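Local coordinates for uncharacterized protein YP_928783.1 (Shewanella amazonensis SB2B, PDB 3KE2), which is of unknown function but carries a winged helix-turn-helix domain, a fold that in many relatives binds DNA, at residues Asp96-Lys99 and Ser100-Val104. Residues are numbered along the deposited sequence; the frame is centred on the assembly and turned at random.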
loop_
_atom_site.group_PDB
_atom_site.type_symbol
_atom_site.label_atom_id
_atom_site.label_comp_id
_atom_site.label_asym_id
_atom_site.label_seq_id
_atom_site.Cartn_x
_atom_site.Cartn_y
_atom_site.Cartn_z
ATOM N N ASP A 96 8.308 10.339 -11.263
ATOM C CA ASP A 96 8.141 11.769 -11.535
ATOM C C ASP A 96 6.791 12.286 -11.023
ATOM O O ASP A 96 6.703 13.340 -10.364
ATOM C CB ASP A 96 8.254 12.068 -13.040
ATOM C CG ASP A 96 9.642 11.765 -13.636
ATOM O OD1 ASP A 96 10.487 11.082 -13.005
ATOM O OD2 ASP A 96 9.870 12.217 -14.786
ATOM N N GLU A 97 5.749 11.519 -11.342
ATOM C CA GLU A 97 4.378 11.838 -10.969
ATOM C C GLU A 97 4.209 11.940 -9.431
ATOM O O GLU A 97 3.671 12.931 -8.886
ATOM C CB GLU A 97 3.463 10.763 -11.569
ATOM C CG GLU A 97 1.976 11.018 -11.443
ATOM C CD GLU A 97 1.128 9.850 -11.992
ATOM O OE1 GLU A 97 1.692 8.775 -12.336
ATOM O OE2 GLU A 97 -0.108 10.015 -12.078
ATOM N N VAL A 98 4.714 10.915 -8.748
ATOM C CA VAL A 98 4.643 10.822 -7.292
ATOM C C VAL A 98 5.459 11.897 -6.577
ATOM O O VAL A 98 5.013 12.468 -5.577
ATOM C CB VAL A 98 5.134 9.447 -6.839
ATOM C CG1 VAL A 98 5.215 9.380 -5.323
ATOM C CG2 VAL A 98 4.229 8.357 -7.414
ATOM N N LYS A 99 6.659 12.154 -7.092
ATOM C CA LYS A 99 7.559 13.150 -6.519
ATOM C C LYS A 99 6.879 14.532 -6.531
ATOM O O LYS A 99 6.962 15.294 -5.556
ATOM C CB LYS A 99 8.885 13.163 -7.278
ATOM C CG LYS A 99 9.965 14.036 -6.641
ATOM C CD LYS A 99 11.194 14.164 -7.562
ATOM C CE LYS A 99 12.137 15.280 -7.107
ATOM N NZ LYS A 99 13.190 15.552 -8.113
ATOM N N SER A 100 6.196 14.848 -7.628
ATOM C CA SER A 100 5.459 16.096 -7.715
ATOM C C SER A 100 4.350 16.161 -6.646
ATOM O O SER A 100 4.348 17.052 -5.798
ATOM C CB SER A 100 4.844 16.255 -9.096
ATOM O OG SER A 100 4.068 17.438 -9.140
ATOM N N LEU A 101 3.429 15.202 -6.682
ATOM C CA LEU A 101 2.315 15.170 -5.726
ATOM C C LEU A 101 2.768 15.328 -4.274
ATOM O O LEU A 101 2.104 15.989 -3.494
ATOM C CB LEU A 101 1.546 13.858 -5.852
ATOM C CG LEU A 101 0.863 13.527 -7.177
ATOM C CD1 LEU A 101 0.441 12.061 -7.164
ATOM C CD2 LEU A 101 -0.323 14.476 -7.455
ATOM N N LEU A 102 3.894 14.702 -3.913
ATOM C CA LEU A 102 4.415 14.766 -2.530
ATOM C C LEU A 102 5.104 16.084 -2.196
ATOM O O LEU A 102 5.364 16.361 -1.021
ATOM C CB LEU A 102 5.390 13.605 -2.256
ATOM C CG LEU A 102 4.831 12.181 -2.064
ATOM C CD1 LEU A 102 5.932 11.126 -2.210
ATOM C CD2 LEU A 102 4.112 12.043 -0.710
ATOM N N GLY A 103 5.402 16.878 -3.227
ATOM C CA GLY A 103 6.086 18.165 -3.065
ATOM C C GLY A 103 7.560 18.023 -2.683
ATOM O O GLY A 103 8.117 18.876 -1.975
ATOM N N VAL A 104 8.206 16.957 -3.159
ATOM C CA VAL A 104 9.607 16.727 -2.816
ATOM C C VAL A 104 10.530 17.706 -3.555
ATOM O O VAL A 104 10.549 17.791 -4.798
ATOM C CB VAL A 104 10.032 15.265 -3.055
ATOM C CG1 VAL A 104 11.524 15.093 -2.820
ATOM C CG2 VAL A 104 9.258 14.351 -2.132
HETATM O O HOH W 1 13.628 18.439 -6.193
#
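A Schellman motif closes the C-terminal end of helix 88-102, the last long helix of the winged helix-turn-helix domain, and Lys99 and Val104 form its hydrophobic side. Gly103 breaks the helix with a positive phi of 71°, a conformation that favours glycine, and its N donates to Ser100 O at 2.8 Å. The chain then doubles back so that Val104 N reaches Lys99 O at 3.2 Å, almost in line with the carbonyl bond. Upstream the helix keeps its i to i+4 pattern: Leu101 N bonds to Glu97 O, and Leu102 N bonds to Val98 O at 3.0 Å.

The Lys99 side chain, with CG turned opposite its own amide nitrogen (chi1 -172°) and extended from there on, runs across Val104 at roughly a right angle. Its CG lies 3.8 Å from Val104 CB, so methylenes rather than the ammonium group make the apolar contact. Farther out, NZ and Val104 O share one water through two weak bonds. One turn apart, Val98 and Leu102 lie side by side and point the same way, with Val98 CG1 3.6 Å from Leu102 CD1.

Tyr24 of helix 14-31 touches Lys99, Leu102 and Val104, and Met45, in the loop after helix 36-43, also meets Val104, so the cap packs against that first helix and this loop. The glycine turn thus gives the amides of Gly103 and Val104 acceptors in the last turn, while the valine after it packs against the first methylenes of the lysine and the ammonium end is linked only loosely, through one water, to the Val104 carbonyl.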